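Long-range contact in pectate lyase (Bacillus, PDB 3VMV), which probably cleaves polygalacturonate, the backbone of pectin, as a secreted pectate lyase of polysaccharide lyase family 1: residues Ala25-Asn37 with Gly59-His71. Residues are numbered along the deposited sequence; the frame is centred on the assembly and turned at random.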
# COMPACT_ATOMS: atom_id res chain seq x y z
N ALA A 25 19.93 5.68 10.35
CA ALA A 25 20.64 5.00 9.28
C ALA A 25 20.56 5.79 8.00
O ALA A 25 19.54 6.41 7.71
CB ALA A 25 20.00 3.63 9.04
N SER A 26 21.61 5.76 7.21
CA SER A 26 21.61 6.47 5.94
C SER A 26 22.05 5.58 4.80
O SER A 26 22.22 6.06 3.69
CB SER A 26 22.50 7.71 6.01
OG SER A 26 23.77 7.37 6.51
N THR A 27 22.21 4.29 5.05
CA THR A 27 22.49 3.35 3.95
C THR A 27 21.71 2.06 4.19
O THR A 27 21.31 1.76 5.32
CB THR A 27 24.00 2.96 3.87
OG1 THR A 27 24.34 2.20 5.05
CG2 THR A 27 24.91 4.22 3.74
N GLY A 28 21.50 1.29 3.12
CA GLY A 28 20.80 0.03 3.27
C GLY A 28 21.60 -0.94 4.12
O GLY A 28 21.01 -1.75 4.86
N ALA A 29 22.92 -0.87 4.03
CA ALA A 29 23.76 -1.71 4.88
C ALA A 29 23.49 -1.45 6.36
O ALA A 29 23.35 -2.39 7.13
CB ALA A 29 25.22 -1.56 4.53
N GLN A 30 23.34 -0.18 6.75
CA GLN A 30 23.03 0.09 8.16
C GLN A 30 21.67 -0.45 8.52
O GLN A 30 21.50 -1.07 9.56
CB GLN A 30 23.08 1.59 8.46
CG GLN A 30 24.49 2.13 8.51
CD GLN A 30 24.52 3.54 9.02
OE1 GLN A 30 23.79 4.37 8.52
NE2 GLN A 30 25.36 3.83 10.01
N ILE A 31 20.67 -0.21 7.67
CA ILE A 31 19.34 -0.72 7.97
C ILE A 31 19.33 -2.24 8.08
O ILE A 31 18.79 -2.80 9.04
CB ILE A 31 18.31 -0.29 6.88
CG1 ILE A 31 18.20 1.24 6.85
CG2 ILE A 31 16.96 -0.86 7.21
CD1 ILE A 31 17.28 1.74 5.74
N GLN A 32 19.91 -2.91 7.08
CA GLN A 32 19.88 -4.38 7.09
C GLN A 32 20.64 -4.95 8.31
O GLN A 32 20.19 -5.92 8.95
CB GLN A 32 20.45 -4.95 5.79
CG GLN A 32 20.10 -6.44 5.58
CD GLN A 32 18.61 -6.59 5.40
OE1 GLN A 32 18.07 -6.11 4.41
NE2 GLN A 32 17.94 -7.24 6.35
N GLN A 33 21.77 -4.34 8.65
CA GLN A 33 22.52 -4.80 9.82
C GLN A 33 21.76 -4.59 11.10
O GLN A 33 21.81 -5.44 12.00
CB GLN A 33 23.85 -4.08 9.90
CG GLN A 33 24.76 -4.58 8.87
CD GLN A 33 26.01 -3.75 8.79
OE1 GLN A 33 26.34 -3.00 9.72
NE2 GLN A 33 26.71 -3.86 7.67
N LEU A 34 21.08 -3.45 11.23
CA LEU A 34 20.29 -3.23 12.43
C LEU A 34 19.24 -4.33 12.60
O LEU A 34 19.06 -4.88 13.70
CB LEU A 34 19.61 -1.88 12.38
CG LEU A 34 20.54 -0.67 12.51
CD1 LEU A 34 19.72 0.54 12.25
CD2 LEU A 34 21.16 -0.64 13.91
N ILE A 35 18.56 -4.67 11.51
CA ILE A 35 17.53 -5.69 11.54
C ILE A 35 18.13 -7.04 11.90
O ILE A 35 17.61 -7.74 12.77
CB ILE A 35 16.83 -5.78 10.17
CG1 ILE A 35 16.01 -4.49 9.95
CG2 ILE A 35 16.00 -7.07 10.07
CD1 ILE A 35 15.58 -4.27 8.50
N ASP A 36 19.22 -7.42 11.22
CA ASP A 36 19.78 -8.76 11.40
C ASP A 36 20.46 -8.89 12.76
O ASP A 36 20.32 -9.92 13.43
CB ASP A 36 20.79 -9.07 10.28
CG ASP A 36 20.13 -9.15 8.89
OD1 ASP A 36 18.88 -9.08 8.76
OD2 ASP A 36 20.89 -9.28 7.91
N ASN A 37 21.17 -7.85 13.18
CA ASN A 37 21.82 -7.88 14.48
C ASN A 37 20.78 -8.03 15.58
O ASN A 37 20.97 -8.80 16.53
CB ASN A 37 22.64 -6.61 14.71
CG ASN A 37 23.92 -6.57 13.90
OD1 ASN A 37 24.35 -7.57 13.33
ND2 ASN A 37 24.56 -5.41 13.87
N GLY A 59 23.40 0.43 -4.51
CA GLY A 59 24.83 0.53 -4.29
C GLY A 59 25.23 0.52 -2.82
O GLY A 59 26.33 0.07 -2.50
N ASN A 60 24.35 1.00 -1.93
CA ASN A 60 24.74 1.03 -0.51
C ASN A 60 24.01 0.00 0.37
O ASN A 60 24.06 0.09 1.59
CB ASN A 60 24.70 2.46 0.10
CG ASN A 60 23.28 3.05 0.21
OD1 ASN A 60 22.28 2.34 0.39
ND2 ASN A 60 23.22 4.41 0.18
N SER A 61 23.37 -0.98 -0.28
CA SER A 61 22.61 -2.05 0.39
C SER A 61 23.19 -3.40 0.00
O SER A 61 23.65 -3.58 -1.13
CB SER A 61 21.14 -2.02 -0.03
OG SER A 61 20.60 -0.74 0.30
N PRO A 62 23.17 -4.34 0.94
CA PRO A 62 23.84 -5.63 0.71
C PRO A 62 22.97 -6.66 -0.02
O PRO A 62 23.54 -7.65 -0.50
CB PRO A 62 24.14 -6.11 2.13
CG PRO A 62 23.00 -5.53 2.95
CD PRO A 62 22.73 -4.17 2.34
N GLN A 63 21.66 -6.48 -0.05
CA GLN A 63 20.75 -7.33 -0.83
C GLN A 63 19.99 -6.44 -1.80
O GLN A 63 20.05 -5.21 -1.68
CB GLN A 63 19.73 -8.03 0.08
CG GLN A 63 20.41 -8.96 1.08
CD GLN A 63 19.44 -9.51 2.11
OE1 GLN A 63 18.38 -10.03 1.76
NE2 GLN A 63 19.80 -9.39 3.37
N SER A 64 19.25 -7.04 -2.72
CA SER A 64 18.55 -6.25 -3.75
C SER A 64 17.25 -5.61 -3.24
O SER A 64 16.55 -4.94 -4.00
CB SER A 64 18.21 -7.12 -4.97
OG SER A 64 19.41 -7.52 -5.62
N LEU A 65 16.93 -5.84 -1.97
CA LEU A 65 15.79 -5.21 -1.29
C LEU A 65 16.15 -5.10 0.17
O LEU A 65 17.14 -5.68 0.59
CB LEU A 65 14.50 -6.01 -1.50
CG LEU A 65 14.49 -7.51 -1.23
CD1 LEU A 65 14.50 -7.81 0.27
CD2 LEU A 65 13.26 -8.14 -1.87
N ILE A 66 15.39 -4.31 0.93
CA ILE A 66 15.58 -4.20 2.38
C ILE A 66 14.66 -5.24 2.99
O ILE A 66 13.44 -5.16 2.88
CB ILE A 66 15.19 -2.78 2.85
CG1 ILE A 66 16.09 -1.73 2.17
CG2 ILE A 66 15.29 -2.69 4.38
CD1 ILE A 66 17.58 -1.89 2.48
N ASP A 67 15.27 -6.26 3.58
CA ASP A 67 14.60 -7.50 3.97
C ASP A 67 14.20 -7.41 5.44
O ASP A 67 14.98 -7.74 6.35
CB ASP A 67 15.61 -8.64 3.73
CG ASP A 67 14.99 -10.02 3.43
OD1 ASP A 67 13.80 -10.17 3.27
OD2 ASP A 67 15.79 -10.98 3.36
N VAL A 68 12.95 -7.01 5.67
CA VAL A 68 12.35 -7.03 7.03
C VAL A 68 11.83 -8.42 7.30
O VAL A 68 10.65 -8.73 7.10
CB VAL A 68 11.29 -5.92 7.22
CG1 VAL A 68 10.80 -5.92 8.68
CG2 VAL A 68 11.87 -4.57 6.82
N LYS A 69 12.76 -9.30 7.69
CA LYS A 69 12.54 -10.73 7.81
C LYS A 69 13.47 -11.19 8.90
O LYS A 69 14.59 -10.69 9.03
CB LYS A 69 12.93 -11.43 6.50
CG LYS A 69 12.58 -12.91 6.49
CD LYS A 69 13.14 -13.60 5.24
CE LYS A 69 12.37 -13.16 3.99
NZ LYS A 69 12.68 -14.09 2.87
N ASN A 70 13.01 -12.15 9.67
CA ASN A 70 13.84 -12.74 10.69
C ASN A 70 15.07 -13.35 10.03
O ASN A 70 14.98 -13.91 8.94
CB ASN A 70 13.03 -13.85 11.39
CG ASN A 70 13.73 -14.34 12.65
OD1 ASN A 70 14.71 -15.07 12.59
ND2 ASN A 70 13.22 -13.93 13.79
N HIS A 71 16.21 -13.27 10.70
CA HIS A 71 17.39 -13.95 10.18
C HIS A 71 17.15 -15.49 10.13
O HIS A 71 17.78 -16.18 9.36
CB HIS A 71 18.65 -13.55 11.00
CG HIS A 71 18.85 -14.38 12.22
ND1 HIS A 71 18.14 -14.16 13.38
CD2 HIS A 71 19.65 -15.44 12.46
CE1 HIS A 71 18.49 -15.06 14.28
NE2 HIS A 71 19.41 -15.85 13.74
O HOH W 1 19.56 -5.11 2.12
O HOH W 2 16.97 -10.34 7.32
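Q32 of helix 28-40 grips D67 of strand 66-68 where the helix caps one end of the parallel beta-helix of this pectate lyase. The Q32 amide spans the N-H and C=O of this one residue: Q32 OE1 accepts from D67 N (2.9 Å) on an in-plane lone pair, and Q32 NE2 donates to D67 O (3.0 Å), both nearly straight. With CG anti to the backbone N (chi1 -164°) and a bend at chi2, the chain turns toward the strand, and D36 OD1, 3.2 Å from Q32 NE2, takes the second amide hydrogen. Water 1 links Q32 OE1 to L65 O. A leucine at Q32 would probably leave D67 N and O without these partners and D36 OD1 without its amide donor. On the helix face turned to the strand, I31 CG2 meets I66 CG2 at 3.8 Å and I35 CD1 lies against V68 CG2; the D67 carboxylate forms a salt bridge with R98 on the next strand. At the helix start, T27 OG1 caps Q30 N, while N60 O accepts from A29 N and N60 OD1 from G28 N. T57 N and T55 O hold the two ends of the N60 carboxamide, and G28 N, 3.0 Å from N60 OD1, meets that oxygen from above the carbonyl plane.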